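Local coordinates for metal-dependent hydrolase (Lactobacillus plantarum, PDB 2F6K), which probably catalyses a metal-dependent decarboxylation, as an amidohydrolase-family relative of aminocarboxymuconate-semialdehyde decarboxylase that carries a manganese ion, at residues 3-15 / 260-272. Numbering follows the deposited sequence.
Sequences KIDFHTHYLPTSY and HLLYGSDIPYTPL. With MN (manganese (II) ion), chain C.
H7, H9 and D266 converge on one manganese ion, a worked example of how the amidohydrolase barrel brings the ends of its first and eighth strands together at a metal. H7 binds through NE2 at 2.1 Å, H9 through NE2, and D266 through OD1, 2.4 Å from the manganese; H154 and two waters complete the site. D266 OD2 accepts from one of these waters. With CG anti to the backbone nitrogen (chi1 -172°), the H7 ring is carried alongside D266, ring and carboxylate planes 60° apart. D239 OD1 and S55 O are hydrogen-bonded to H7 ND1 and H9 ND1, which would help fix how each ring is turned. Behind the ligands the backbones clasp: D266 N donates to H7 O (2.6 Å) and H9 N to I267 O (2.8 Å). One shell further out, the buried carboxylate of D5 ties 3-15 to 260-272. D5 OD2 accepts from S265 OG (2.6 Å) on its syn lone pair, while OD1 receives S265 N and, from the opposite face, H7 N, closing an Asx turn. An alanine at D5 would lose all three bonds, and the backbone beside H7 and D266 would probably be freer to shift. The D5 carboxylate, itself off the metal, thus probably helps set the backbone from which H7 and D266 reach the manganese.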
loop_
_atom_site.group_PDB
_atom_site.type_symbol
_atom_site.label_atom_id
_atom_site.label_comp_id
_atom_site.label_asym_id
_atom_site.label_seq_id
_atom_site.Cartn_x
_atom_site.Cartn_y
_atom_site.Cartn_z
ATOM N N LYS A 3 -1.792 42.113 -10.716
ATOM C CA LYS A 3 -1.418 40.727 -10.953
ATOM C C LYS A 3 -2.614 39.882 -11.370
ATOM O O LYS A 3 -3.772 40.244 -11.129
ATOM C CB LYS A 3 -0.833 40.128 -9.677
ATOM C CG LYS A 3 0.034 41.081 -8.898
ATOM C CD LYS A 3 0.354 40.543 -7.508
ATOM C CE LYS A 3 1.117 41.571 -6.686
ATOM N NZ LYS A 3 1.104 41.213 -5.259
ATOM N N ILE A 4 -2.315 38.750 -12.002
ATOM C CA ILE A 4 -3.331 37.784 -12.405
ATOM C C ILE A 4 -2.970 36.522 -11.614
ATOM O O ILE A 4 -1.842 36.039 -11.695
ATOM C CB ILE A 4 -3.288 37.484 -13.923
ATOM C CG1 ILE A 4 -3.729 38.720 -14.711
ATOM C CG2 ILE A 4 -4.208 36.309 -14.239
ATOM C CD1 ILE A 4 -3.545 38.599 -16.207
ATOM N N ASP A 5 -3.924 36.010 -10.841
ATOM C CA ASP A 5 -3.710 34.829 -9.998
ATOM C C ASP A 5 -4.147 33.530 -10.680
ATOM O O ASP A 5 -5.334 33.321 -10.900
ATOM C CB ASP A 5 -4.499 35.007 -8.698
ATOM C CG ASP A 5 -4.004 34.113 -7.582
ATOM O OD1 ASP A 5 -3.382 33.062 -7.881
ATOM O OD2 ASP A 5 -4.251 34.471 -6.406
ATOM N N PHE A 6 -3.208 32.644 -10.994
ATOM C CA PHE A 6 -3.584 31.401 -11.662
ATOM C C PHE A 6 -3.695 30.178 -10.759
ATOM O O PHE A 6 -3.860 29.051 -11.241
ATOM C CB PHE A 6 -2.613 31.090 -12.799
ATOM C CG PHE A 6 -3.263 31.051 -14.147
ATOM C CD1 PHE A 6 -3.035 32.065 -15.074
ATOM C CD2 PHE A 6 -4.121 30.010 -14.489
ATOM C CE1 PHE A 6 -3.653 32.043 -16.326
ATOM C CE2 PHE A 6 -4.748 29.978 -15.740
ATOM C CZ PHE A 6 -4.512 30.998 -16.660
ATOM N N HIS A 7 -3.593 30.392 -9.453
ATOM C CA HIS A 7 -3.701 29.302 -8.490
ATOM C C HIS A 7 -4.357 29.866 -7.245
ATOM O O HIS A 7 -3.690 30.292 -6.308
ATOM C CB HIS A 7 -2.320 28.724 -8.160
ATOM C CG HIS A 7 -2.363 27.479 -7.322
ATOM N ND1 HIS A 7 -1.474 26.439 -7.494
ATOM C CD2 HIS A 7 -3.158 27.123 -6.283
ATOM C CE1 HIS A 7 -1.719 25.498 -6.600
ATOM N NE2 HIS A 7 -2.735 25.889 -5.852
ATOM N N THR A 8 -5.681 29.880 -7.258
ATOM C CA THR A 8 -6.463 30.395 -6.150
ATOM C C THR A 8 -7.722 29.520 -6.109
ATOM O O THR A 8 -8.194 29.061 -7.155
ATOM C CB THR A 8 -6.762 31.903 -6.377
ATOM O OG1 THR A 8 -7.675 32.367 -5.381
ATOM C CG2 THR A 8 -7.326 32.144 -7.774
ATOM N N HIS A 9 -8.262 29.275 -4.917
ATOM C CA HIS A 9 -9.410 28.371 -4.814
ATOM C C HIS A 9 -10.729 28.867 -4.214
ATOM O O HIS A 9 -10.799 29.916 -3.566
ATOM C CB HIS A 9 -8.993 27.119 -4.036
ATOM C CG HIS A 9 -7.756 26.453 -4.555
ATOM N ND1 HIS A 9 -7.679 25.891 -5.810
ATOM C CD2 HIS A 9 -6.552 26.233 -3.972
ATOM C CE1 HIS A 9 -6.483 25.354 -5.979
ATOM N NE2 HIS A 9 -5.778 25.547 -4.878
ATOM N N TYR A 10 -11.774 28.069 -4.437
ATOM C CA TYR A 10 -13.107 28.350 -3.913
ATOM C C TYR A 10 -13.677 27.031 -3.396
ATOM O O TYR A 10 -13.233 25.963 -3.808
ATOM C CB TYR A 10 -14.017 28.937 -5.002
ATOM C CG TYR A 10 -14.331 28.014 -6.166
ATOM C CD1 TYR A 10 -15.637 27.594 -6.416
ATOM C CD2 TYR A 10 -13.329 27.576 -7.025
ATOM C CE1 TYR A 10 -15.939 26.760 -7.494
ATOM C CE2 TYR A 10 -13.623 26.740 -8.106
ATOM C CZ TYR A 10 -14.927 26.339 -8.332
ATOM O OH TYR A 10 -15.216 25.523 -9.401
ATOM N N LEU A 11 -14.643 27.100 -2.483
ATOM C CA LEU A 11 -15.237 25.886 -1.932
ATOM C C LEU A 11 -16.761 25.899 -1.937
ATOM O O LEU A 11 -17.379 26.536 -1.091
ATOM C CB LEU A 11 -14.745 25.645 -0.497
ATOM C CG LEU A 11 -13.281 25.225 -0.291
ATOM C CD1 LEU A 11 -12.353 26.414 -0.485
ATOM C CD2 LEU A 11 -13.102 24.667 1.103
ATOM N N PRO A 12 -17.386 25.205 -2.910
ATOM C CA PRO A 12 -18.850 25.140 -3.002
ATOM C C PRO A 12 -19.390 24.524 -1.706
ATOM O O PRO A 12 -18.730 23.685 -1.084
ATOM C CB PRO A 12 -19.079 24.223 -4.204
ATOM C CG PRO A 12 -17.906 24.518 -5.082
ATOM C CD PRO A 12 -16.761 24.552 -4.075
ATOM N N THR A 13 -20.585 24.923 -1.294
ATOM C CA THR A 13 -21.130 24.381 -0.061
ATOM C C THR A 13 -21.290 22.866 -0.131
ATOM O O THR A 13 -21.028 22.171 0.850
ATOM C CB THR A 13 -22.477 25.040 0.293
ATOM O OG1 THR A 13 -23.322 25.044 -0.858
ATOM C CG2 THR A 13 -22.259 26.470 0.758
ATOM N N SER A 14 -21.698 22.352 -1.289
ATOM C CA SER A 14 -21.878 20.912 -1.457
ATOM C C SER A 14 -20.545 20.191 -1.325
ATOM O O SER A 14 -20.489 19.057 -0.861
ATOM C CB SER A 14 -22.492 20.597 -2.827
ATOM O OG SER A 14 -21.681 21.079 -3.887
ATOM N N TYR A 15 -19.473 20.848 -1.753
ATOM C CA TYR A 15 -18.137 20.268 -1.666
ATOM C C TYR A 15 -17.710 20.189 -0.197
ATOM O O TYR A 15 -17.143 19.186 0.241
ATOM C CB TYR A 15 -17.147 21.129 -2.453
ATOM C CG TYR A 15 -15.706 20.690 -2.344
ATOM C CD1 TYR A 15 -15.273 19.496 -2.918
ATOM C CD2 TYR A 15 -14.771 21.475 -1.676
ATOM C CE1 TYR A 15 -13.942 19.097 -2.833
ATOM C CE2 TYR A 15 -13.440 21.089 -1.586
ATOM C CZ TYR A 15 -13.028 19.900 -2.168
ATOM O OH TYR A 15 -11.697 19.532 -2.110
ATOM N N HIS A 260 6.483 31.338 -19.698
ATOM C CA HIS A 260 5.576 30.309 -19.188
ATOM C C HIS A 260 5.480 30.228 -17.666
ATOM O O HIS A 260 5.007 29.225 -17.126
ATOM C CB HIS A 260 5.961 28.931 -19.747
ATOM C CG HIS A 260 5.667 28.763 -21.206
ATOM N ND1 HIS A 260 5.831 27.562 -21.866
ATOM C CD2 HIS A 260 5.218 29.643 -22.134
ATOM C CE1 HIS A 260 5.495 27.709 -23.136
ATOM N NE2 HIS A 260 5.121 28.963 -23.325
ATOM N N LEU A 261 5.914 31.277 -16.978
ATOM C CA LEU A 261 5.860 31.303 -15.522
ATOM C C LEU A 261 4.669 32.138 -15.075
ATOM O O LEU A 261 4.555 33.309 -15.424
ATOM C CB LEU A 261 7.163 31.872 -14.962
ATOM C CG LEU A 261 8.405 31.058 -15.344
ATOM C CD1 LEU A 261 9.652 31.831 -14.948
ATOM C CD2 LEU A 261 8.362 29.687 -14.674
ATOM N N LEU A 262 3.779 31.531 -14.297
ATOM C CA LEU A 262 2.578 32.218 -13.847
ATOM C C LEU A 262 2.505 32.389 -12.338
ATOM O O LEU A 262 2.876 31.494 -11.586
ATOM C CB LEU A 262 1.357 31.438 -14.320
ATOM C CG LEU A 262 1.305 31.141 -15.819
ATOM C CD1 LEU A 262 0.228 30.098 -16.090
ATOM C CD2 LEU A 262 1.019 32.425 -16.585
ATOM N N TYR A 263 2.015 33.540 -11.900
ATOM C CA TYR A 263 1.871 33.814 -10.481
ATOM C C TYR A 263 0.719 33.000 -9.903
ATOM O O TYR A 263 -0.254 32.713 -10.605
ATOM C CB TYR A 263 1.573 35.294 -10.247
ATOM C CG TYR A 263 1.167 35.587 -8.823
ATOM C CD1 TYR A 263 2.065 35.407 -7.770
ATOM C CD2 TYR A 263 -0.117 36.017 -8.521
ATOM C CE1 TYR A 263 1.686 35.649 -6.451
ATOM C CE2 TYR A 263 -0.501 36.263 -7.211
ATOM C CZ TYR A 263 0.402 36.078 -6.184
ATOM O OH TYR A 263 0.028 36.342 -4.890
ATOM N N GLY A 264 0.831 32.653 -8.621
ATOM C CA GLY A 264 -0.206 31.905 -7.925
ATOM C C GLY A 264 -0.136 32.219 -6.433
ATOM O O GLY A 264 0.959 32.345 -5.880
ATOM N N SER A 265 -1.283 32.347 -5.769
ATOM C CA SER A 265 -1.275 32.657 -4.338
ATOM C C SER A 265 -1.650 31.462 -3.459
ATOM O O SER A 265 -1.176 31.335 -2.330
ATOM C CB SER A 265 -2.218 33.825 -4.037
ATOM O OG SER A 265 -3.564 33.421 -4.141
ATOM N N ASP A 266 -2.506 30.600 -3.994
ATOM C CA ASP A 266 -2.975 29.395 -3.315
ATOM C C ASP A 266 -3.890 29.649 -2.127
ATOM O O ASP A 266 -3.949 28.827 -1.214
ATOM C CB ASP A 266 -1.798 28.532 -2.854
ATOM C CG ASP A 266 -2.114 27.048 -2.896
ATOM O OD1 ASP A 266 -3.288 26.686 -3.128
ATOM O OD2 ASP A 266 -1.185 26.241 -2.702
ATOM N N ILE A 267 -4.592 30.781 -2.123
ATOM C CA ILE A 267 -5.522 31.079 -1.039
ATOM C C ILE A 267 -6.782 30.278 -1.362
ATOM O O ILE A 267 -7.048 29.993 -2.529
ATOM C CB ILE A 267 -5.910 32.575 -0.987
ATOM C CG1 ILE A 267 -6.582 32.980 -2.304
ATOM C CG2 ILE A 267 -4.690 33.430 -0.712
ATOM C CD1 ILE A 267 -7.264 34.339 -2.264
ATOM N N PRO A 268 -7.589 29.933 -0.343
ATOM C CA PRO A 268 -7.359 30.261 1.062
ATOM C C PRO A 268 -6.681 29.137 1.844
ATOM O O PRO A 268 -6.591 29.197 3.071
ATOM C CB PRO A 268 -8.766 30.550 1.563
ATOM C CG PRO A 268 -9.556 29.499 0.864
ATOM C CD PRO A 268 -8.985 29.503 -0.550
ATOM N N TYR A 269 -6.197 28.118 1.142
ATOM C CA TYR A 269 -5.538 27.007 1.816
ATOM C C TYR A 269 -4.265 27.496 2.479
ATOM O O TYR A 269 -3.924 27.059 3.577
ATOM C CB TYR A 269 -5.285 25.869 0.834
ATOM C CG TYR A 269 -6.583 25.199 0.445
ATOM C CD1 TYR A 269 -7.013 24.034 1.085
ATOM C CD2 TYR A 269 -7.424 25.776 -0.520
ATOM C CE1 TYR A 269 -8.255 23.459 0.776
ATOM C CE2 TYR A 269 -8.656 25.214 -0.834
ATOM C CZ TYR A 269 -9.066 24.060 -0.184
ATOM O OH TYR A 269 -10.289 23.527 -0.493
ATOM N N THR A 270 -3.557 28.395 1.807
ATOM C CA THR A 270 -2.377 29.001 2.400
ATOM C C THR A 270 -3.012 30.219 3.080
ATOM O O THR A 270 -3.753 30.969 2.436
ATOM C CB THR A 270 -1.372 29.499 1.341
ATOM O OG1 THR A 270 -0.804 28.381 0.647
ATOM C CG2 THR A 270 -0.258 30.316 2.006
ATOM N N PRO A 271 -2.765 30.411 4.390
ATOM C CA PRO A 271 -3.339 31.553 5.113
ATOM C C PRO A 271 -3.141 32.843 4.327
ATOM O O PRO A 271 -2.073 33.074 3.757
ATOM C CB PRO A 271 -2.555 31.564 6.423
ATOM C CG PRO A 271 -2.257 30.127 6.649
ATOM C CD PRO A 271 -1.868 29.633 5.262
ATOM N N LEU A 272 -4.161 33.690 4.300
ATOM C CA LEU A 272 -4.057 34.939 3.569
ATOM C C LEU A 272 -2.814 35.777 3.897
ATOM O O LEU A 272 -2.192 36.337 2.992
ATOM C CB LEU A 272 -5.327 35.761 3.771
ATOM C CG LEU A 272 -6.423 35.515 2.721
ATOM C CD1 LEU A 272 -6.850 34.046 2.730
ATOM C CD2 LEU A 272 -7.614 36.446 2.996
HETATM MN MN MN C . -3.726 24.694 -4.389
HETATM O O HOH W 1 0.158 39.180 -3.660
HETATM O O HOH W 2 -0.312 34.685 -13.370
HETATM O O HOH W 3 -11.211 24.292 -3.237
HETATM O O HOH W 4 -2.019 23.917 -3.478
HETATM O O HOH W 5 -4.864 23.936 -2.534
#